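Local coordinates for protein inactive dihydroorotase-like domain (Chaetomium thermophilum, PDB 5NNL) that is an inactive dihydroorotase-like domain, built on the barrel fold of its amidohydrolase-superfamily relatives, at residues D26-Y39 with A233-L245. Sequence-based numbering, arbitrary orientation.
Sequences DLQRVTQASIAAGY and ADVTVGIADALPL
I239 lies along helix 26-37 and covers more of it than any other residue of 233-245. Its CG2, anti to the backbone N, presses on the helix backbone, 3.4 Å from A33 O, and also meets the methyl of A37. The other branch carries CD1 to within contact of A33 CB and V30 CG1, at ordinary van der Waals distances. Further back along the helix, V30 and V235 cross at about a right angle, with V30 CG2 only 3.3 Å from V235 CG1, tighter than carbons usually sit. Beneath this layer, V30, S34 and T31 rest on I42 of strand 39-44, so 233-245 packs across the outer side of a helix that itself covers a strand of the barrel. S34 OG turns back to V30 O at 2.8 Å, keeping its hydroxyl bonded within the helix.

The solvent side is looser. R29 bends at chi2 (147°) and passes T236 CG2; in the conformer described, its NH2 forms a salt bridge with D234 OD1 at 3.1 Å, guanidinium and carboxylate planes 81° apart. A second deposited conformer leaves the permanence of this bridge doubtful.

At the other end G38 closes the helix in a Schellman motif, and Y39 turns its ring edge to I239 O. A water bonded to Y39 OH receives the N-H of L243 and donates to I239 O at 2.6 Å. With no direct hydrogen bond between the segments, their fit must rest mainly on shape and apolar burial round I239 and V235, while the water supplies partners for I239 O and L243 N.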
ATOM      1  N   ASP A  26       8.249  -2.234  15.213  1.00 43.98           N
ATOM      2  CA  ASP A  26       7.121  -1.948  14.328  1.00 42.95           C
ATOM      3  C   ASP A  26       7.196  -2.738  13.025  1.00 39.61           C
ATOM      4  O   ASP A  26       6.224  -3.390  12.631  1.00 41.88           O
ATOM      5  CB  ASP A  26       7.061  -0.447  14.036  1.00 43.52           C
ATOM      6  CG  ASP A  26       6.553   0.365  15.216  1.00 44.21           C
ATOM      7  OD1 ASP A  26       6.366  -0.213  16.308  1.00 44.71           O
ATOM      8  OD2 ASP A  26       6.334   1.585  15.044  1.00 45.28           O
ATOM      9  N   LEU A  27       8.331  -2.672  12.328  1.00 37.54           N
ATOM     10  CA  LEU A  27       8.435  -3.352  11.040  1.00 38.80           C
ATOM     11  C   LEU A  27       8.132  -4.840  11.183  1.00 43.04           C
ATOM     12  O   LEU A  27       7.318  -5.394  10.434  1.00 37.05           O
ATOM     13  CB  LEU A  27       9.821  -3.137  10.430  1.00 37.73           C
ATOM     14  CG  LEU A  27      10.071  -3.860   9.099  1.00 40.63           C
ATOM     15  CD1 LEU A  27       8.991  -3.542   8.074  1.00 39.56           C
ATOM     16  CD2 LEU A  27      11.436  -3.501   8.547  1.00 43.95           C
ATOM     17  N   GLN A  28       8.777  -5.506  12.147  1.00 42.98           N
ATOM     18  CA  GLN A  28       8.507  -6.922  12.379  1.00 41.03           C
ATOM     19  C   GLN A  28       7.021  -7.174  12.584  1.00 40.03           C
ATOM     20  O   GLN A  28       6.425  -8.031  11.923  1.00 37.70           O
ATOM     21  CB  GLN A  28       9.287  -7.427  13.596  1.00 42.62           C
ATOM     22  CG  GLN A  28       8.783  -8.785  14.115  1.00 45.03           C
ATOM     23  CD  GLN A  28       9.671  -9.385  15.185  1.00 43.68           C
ATOM     24  OE1 GLN A  28       9.302  -9.426  16.359  1.00 44.13           O
ATOM     25  NE2 GLN A  28      10.840  -9.869  14.782  1.00 43.95           N
ATOM     26  N   ARG A  29       6.406  -6.440  13.512  1.00 40.81           N
ATOM     27  CA  ARG A  29       5.011  -6.700  13.845  0.52 44.63           C
ATOM     28  C   ARG A  29       4.104  -6.482  12.639  1.00 42.32           C
ATOM     29  O   ARG A  29       3.117  -7.205  12.459  1.00 41.11           O
ATOM     30  CB  ARG A  29       4.568  -5.825  15.016  0.52 47.21           C
ATOM     31  CG  ARG A  29       3.097  -5.989  15.351  0.52 51.56           C
ATOM     32  CD  ARG A  29       2.829  -5.838  16.834  0.52 54.82           C
ATOM     33  NE  ARG A  29       1.417  -5.586  17.101  0.52 58.94           N
ATOM     34  CZ  ARG A  29       0.942  -5.114  18.250  0.52 62.82           C
ATOM     35  NH1 ARG A  29       1.767  -4.830  19.250  0.52 67.02           N
ATOM     36  NH2 ARG A  29      -0.361  -4.918  18.399  0.52 61.02           N
ATOM     37  N   VAL A  30       4.421  -5.495  11.797  1.00 38.99           N
ATOM     38  CA  VAL A  30       3.622  -5.274  10.595  1.00 38.49           C
ATOM     39  C   VAL A  30       3.710  -6.482   9.673  1.00 34.15           C
ATOM     40  O   VAL A  30       2.720  -6.876   9.047  1.00 30.62           O
ATOM     41  CB  VAL A  30       4.062  -3.979   9.884  1.00 37.47           C
ATOM     42  CG1 VAL A  30       3.436  -3.871   8.489  1.00 35.10           C
ATOM     43  CG2 VAL A  30       3.670  -2.778  10.716  1.00 38.90           C
ATOM     44  N   THR A  31       4.895  -7.092   9.570  1.00 36.69           N
ATOM     45  CA  THR A  31       5.024  -8.291   8.748  1.00 32.72           C
ATOM     46  C   THR A  31       4.266  -9.466   9.352  1.00 32.84           C
ATOM     47  O   THR A  31       3.830 -10.358   8.616  1.00 33.17           O
ATOM     48  CB  THR A  31       6.498  -8.656   8.552  1.00 36.18           C
ATOM     49  OG1 THR A  31       7.096  -8.990   9.813  1.00 35.31           O
ATOM     50  CG2 THR A  31       7.251  -7.505   7.912  1.00 33.76           C
ATOM     51  N   GLN A  32       4.096  -9.488  10.678  1.00 36.63           N
ATOM     52  CA  GLN A  32       3.290 -10.529  11.314  1.00 35.74           C
ATOM     53  C   GLN A  32       1.831 -10.407  10.901  1.00 34.97           C
ATOM     54  O   GLN A  32       1.229 -11.362  10.397  1.00 33.04           O
ATOM     55  CB  GLN A  32       3.394 -10.440  12.839  1.00 37.83           C
ATOM     56  CG  GLN A  32       4.767 -10.690  13.423  1.00 43.30           C
ATOM     57  CD  GLN A  32       4.786 -10.527  14.938  1.00 48.42           C
ATOM     58  OE1 GLN A  32       3.747 -10.615  15.597  1.00 51.21           O
ATOM     59  NE2 GLN A  32       5.968 -10.290  15.495  1.00 48.97           N
ATOM     60  N   ALA A  33       1.240  -9.236  11.137  1.00 32.87           N
ATOM     61  CA  ALA A  33      -0.153  -9.018  10.777  1.00 32.60           C
ATOM     62  C   ALA A  33      -0.365  -9.140   9.274  1.00 29.31           C
ATOM     63  O   ALA A  33      -1.450  -9.532   8.831  1.00 31.48           O
ATOM     64  CB  ALA A  33      -0.613  -7.647  11.274  1.00 35.27           C
ATOM     65  N   SER A  34       0.653  -8.810   8.475  1.00 28.01           N
ATOM     66  CA  SER A  34       0.528  -8.943   7.028  1.00 27.28           C
ATOM     67  C   SER A  34       0.396 -10.406   6.617  1.00 29.42           C
ATOM     68  O   SER A  34      -0.551 -10.778   5.914  1.00 27.28           O
ATOM     69  CB  SER A  34       1.725  -8.294   6.335  1.00 28.95           C
ATOM     70  OG  SER A  34       1.672  -6.882   6.438  1.00 30.26           O
ATOM     71  N   ILE A  35       1.330 -11.257   7.050  1.00 29.39           N
ATOM     72  CA  ILE A  35       1.281 -12.659   6.642  1.00 29.36           C
ATOM     73  C   ILE A  35       0.014 -13.315   7.173  1.00 26.66           C
ATOM     74  O   ILE A  35      -0.605 -14.144   6.497  1.00 27.26           O
ATOM     75  CB  ILE A  35       2.554 -13.407   7.092  1.00 30.53           C
ATOM     76  CG1 ILE A  35       2.685 -14.743   6.347  1.00 28.55           C
ATOM     77  CG2 ILE A  35       2.572 -13.652   8.608  1.00 29.31           C
ATOM     78  CD1 ILE A  35       2.976 -14.606   4.869  1.00 30.14           C
ATOM     79  N   ALA A  36      -0.412 -12.927   8.376  1.00 26.58           N
ATOM     80  CA  ALA A  36      -1.648 -13.466   8.930  1.00 30.23           C
ATOM     81  C   ALA A  36      -2.861 -13.067   8.097  1.00 29.73           C
ATOM     82  O   ALA A  36      -3.876 -13.771   8.101  1.00 28.59           O
ATOM     83  CB  ALA A  36      -1.826 -12.995  10.372  1.00 32.93           C
ATOM     84  N   ALA A  37      -2.784 -11.943   7.389  1.00 26.68           N
ATOM     85  CA  ALA A  37      -3.885 -11.494   6.550  1.00 28.45           C
ATOM     86  C   ALA A  37      -3.801 -12.023   5.125  1.00 27.24           C
ATOM     87  O   ALA A  37      -4.731 -11.795   4.344  1.00 28.67           O
ATOM     88  CB  ALA A  37      -3.934  -9.962   6.513  1.00 26.09           C
ATOM     89  N   GLY A  38      -2.718 -12.713   4.770  1.00 26.52           N
ATOM     90  CA  GLY A  38      -2.551 -13.266   3.441  1.00 25.64           C
ATOM     91  C   GLY A  38      -1.560 -12.532   2.565  1.00 26.14           C
ATOM     92  O   GLY A  38      -1.400 -12.908   1.397  1.00 25.62           O
ATOM     93  N   TYR A  39      -0.888 -11.506   3.082  1.00 23.79           N
ATOM     94  CA  TYR A  39       0.081 -10.740   2.308  1.00 27.26           C
ATOM     95  C   TYR A  39       1.470 -11.319   2.555  1.00 29.01           C
ATOM     96  O   TYR A  39       2.031 -11.159   3.643  1.00 30.05           O
ATOM     97  CB  TYR A  39       0.020  -9.261   2.688  1.00 27.02           C
ATOM     98  CG  TYR A  39      -1.369  -8.673   2.588  1.00 27.39           C
ATOM     99  CD1 TYR A  39      -1.924  -8.356   1.353  1.00 26.59           C
ATOM    100  CD2 TYR A  39      -2.133  -8.451   3.724  1.00 28.10           C
ATOM    101  CE1 TYR A  39      -3.200  -7.829   1.253  1.00 26.05           C
ATOM    102  CE2 TYR A  39      -3.411  -7.920   3.637  1.00 28.00           C
ATOM    103  CZ  TYR A  39      -3.940  -7.613   2.395  1.00 27.02           C
ATOM    104  OH  TYR A  39      -5.211  -7.086   2.290  1.00 27.93           O
ATOM    105  N   ALA A 233      -2.470   4.054  19.117  1.00 57.34           N
ATOM    106  CA  ALA A 233      -1.547   4.038  17.992  1.00 55.06           C
ATOM    107  C   ALA A 233      -1.124   2.603  17.715  1.00 55.71           C
ATOM    108  O   ALA A 233       0.066   2.275  17.804  1.00 56.87           O
ATOM    109  CB  ALA A 233      -0.324   4.912  18.281  1.00 54.33           C
ATOM    110  N   ASP A 234      -2.082   1.734  17.391  1.00 51.48           N
ATOM    111  CA  ASP A 234      -1.753   0.341  17.131  1.00 52.78           C
ATOM    112  C   ASP A 234      -1.171   0.218  15.731  1.00 49.08           C
ATOM    113  O   ASP A 234      -1.704   0.778  14.768  1.00 49.81           O
ATOM    114  CB  ASP A 234      -2.972  -0.567  17.289  1.00 52.26           C
ATOM    115  CG  ASP A 234      -2.605  -1.940  17.840  1.00 55.76           C
ATOM    116  OD1 ASP A 234      -1.559  -2.056  18.515  1.00 59.59           O
ATOM    117  OD2 ASP A 234      -3.353  -2.910  17.591  1.00 58.69           O
ATOM    118  N   VAL A 235      -0.068  -0.524  15.630  1.00 48.07           N
ATOM    119  CA  VAL A 235       0.737  -0.572  14.416  1.00 45.75           C
ATOM    120  C   VAL A 235       0.101  -1.395  13.303  1.00 45.34           C
ATOM    121  O   VAL A 235       0.558  -1.318  12.156  1.00 45.89           O
ATOM    122  CB  VAL A 235       2.135  -1.091  14.822  1.00 47.68           C
ATOM    123  CG1 VAL A 235       2.680  -2.126  13.849  1.00 46.59           C
ATOM    124  CG2 VAL A 235       3.097   0.073  14.954  1.00 45.54           C
ATOM    125  N   THR A 236      -0.962  -2.147  13.594  1.00 45.10           N
ATOM    126  CA  THR A 236      -1.549  -3.073  12.633  1.00 44.14           C
ATOM    127  C   THR A 236      -2.942  -2.650  12.172  1.00 40.36           C
ATOM    128  O   THR A 236      -3.674  -3.469  11.608  1.00 40.59           O
ATOM    129  CB  THR A 236      -1.609  -4.478  13.236  1.00 41.57           C
ATOM    130  OG1 THR A 236      -2.531  -4.488  14.330  1.00 41.78           O
ATOM    131  CG2 THR A 236      -0.239  -4.914  13.739  1.00 47.81           C
ATOM    132  N   VAL A 237      -3.330  -1.394  12.407  1.00 40.91           N
ATOM    133  CA  VAL A 237      -4.657  -0.939  12.006  1.00 38.55           C
ATOM    134  C   VAL A 237      -4.851  -1.147  10.512  1.00 36.29           C
ATOM    135  O   VAL A 237      -3.981  -0.812   9.698  1.00 33.78           O
ATOM    136  CB  VAL A 237      -4.871   0.537  12.384  1.00 39.98           C
ATOM    137  CG1 VAL A 237      -5.139   0.677  13.870  1.00 47.63           C
ATOM    138  CG2 VAL A 237      -3.686   1.401  11.954  1.00 38.10           C
ATOM    139  N   GLY A 238      -6.007  -1.705  10.146  1.00 35.09           N
ATOM    140  CA  GLY A 238      -6.427  -1.794   8.765  1.00 36.17           C
ATOM    141  C   GLY A 238      -5.888  -2.972   7.980  1.00 33.61           C
ATOM    142  O   GLY A 238      -6.287  -3.148   6.822  1.00 32.50           O
ATOM    143  N   ILE A 239      -5.010  -3.793   8.562  1.00 34.04           N
ATOM    144  CA  ILE A 239      -4.396  -4.871   7.792  1.00 35.35           C
ATOM    145  C   ILE A 239      -5.335  -6.066   7.678  1.00 34.39           C
ATOM    146  O   ILE A 239      -5.507  -6.626   6.591  1.00 33.40           O
ATOM    147  CB  ILE A 239      -3.041  -5.265   8.402  1.00 34.20           C
ATOM    148  CG1 ILE A 239      -2.057  -4.100   8.266  1.00 34.26           C
ATOM    149  CG2 ILE A 239      -2.477  -6.511   7.705  1.00 30.56           C
ATOM    150  CD1 ILE A 239      -0.733  -4.317   8.967  1.00 35.62           C
ATOM    151  N   ALA A 240      -5.957  -6.475   8.784  1.00 33.13           N
ATOM    152  CA  ALA A 240      -6.864  -7.615   8.765  1.00 34.37           C
ATOM    153  C   ALA A 240      -8.256  -7.264   8.250  1.00 37.23           C
ATOM    154  O   ALA A 240      -9.060  -8.176   8.029  1.00 36.75           O
ATOM    155  CB  ALA A 240      -6.968  -8.217  10.170  1.00 37.59           C
ATOM    156  N   ASP A 241      -8.547  -5.974   8.046  1.00 34.00           N
ATOM    157  CA  ASP A 241      -9.855  -5.521   7.577  1.00 36.35           C
ATOM    158  C   ASP A 241      -9.964  -5.529   6.060  1.00 32.37           C
ATOM    159  O   ASP A 241     -11.050  -5.757   5.513  1.00 30.90           O
ATOM    160  CB  ASP A 241     -10.120  -4.093   8.060  1.00 38.70           C
ATOM    161  CG  ASP A 241     -10.669  -4.037   9.462  1.00 43.99           C
ATOM    162  OD1 ASP A 241     -10.912  -5.113  10.051  1.00 49.59           O
ATOM    163  OD2 ASP A 241     -10.857  -2.912   9.972  1.00 38.59           O
ATOM    164  N   ALA A 242      -8.859  -5.253   5.367  1.00 32.08           N
ATOM    165  CA  ALA A 242      -8.938  -4.850   3.968  1.00 29.45           C
ATOM    166  C   ALA A 242      -9.558  -5.941   3.106  1.00 31.38           C
ATOM    167  O   ALA A 242     -10.549  -5.705   2.404  1.00 30.56           O
ATOM    168  CB  ALA A 242      -7.547  -4.475   3.460  1.00 30.52           C
ATOM    169  N   LEU A 243      -8.999  -7.143   3.146  1.00 31.33           N
ATOM    170  CA  LEU A 243      -9.441  -8.182   2.226  1.00 31.60           C
ATOM    171  C   LEU A 243     -10.879  -8.597   2.524  1.00 29.17           C
ATOM    172  O   LEU A 243     -11.680  -8.734   1.590  1.00 28.82           O
ATOM    173  CB  LEU A 243      -8.489  -9.382   2.280  1.00 31.11           C
ATOM    174  CG  LEU A 243      -8.767 -10.559   1.344  1.00 30.40           C
ATOM    175  CD1 LEU A 243      -8.743 -10.115  -0.102  1.00 29.81           C
ATOM    176  CD2 LEU A 243      -7.739 -11.663   1.583  1.00 29.54           C
ATOM    177  N   PRO A 244     -11.259  -8.804   3.791  1.00 29.91           N
ATOM    178  CA  PRO A 244     -12.668  -9.137   4.062  1.00 27.90           C
ATOM    179  C   PRO A 244     -13.642  -8.091   3.552  1.00 30.83           C
ATOM    180  O   PRO A 244     -14.703  -8.451   3.026  1.00 27.98           O
ATOM    181  CB  PRO A 244     -12.711  -9.262   5.590  1.00 29.51           C
ATOM    182  CG  PRO A 244     -11.332  -9.600   5.979  1.00 32.78           C
ATOM    183  CD  PRO A 244     -10.426  -8.928   5.000  1.00 29.93           C
ATOM    184  N   LEU A 245     -13.320  -6.801   3.706  1.00 28.24           N
ATOM    185  CA  LEU A 245     -14.150  -5.757   3.115  1.00 29.78           C
ATOM    186  C   LEU A 245     -14.340  -5.995   1.623  1.00 30.39           C
ATOM    187  O   LEU A 245     -15.453  -5.865   1.099  1.00 28.66           O
ATOM    188  CB  LEU A 245     -13.522  -4.382   3.359  1.00 30.52           C
ATOM    189  CG  LEU A 245     -13.646  -3.794   4.767  1.00 29.85           C
ATOM    190  CD1 LEU A 245     -12.701  -2.610   4.934  1.00 31.29           C
ATOM    191  CD2 LEU A 245     -15.080  -3.376   5.052  1.00 32.54           C
TER
HETATM  192  O   HOH W   1      -6.651  -7.818   4.621  1.00 30.97           O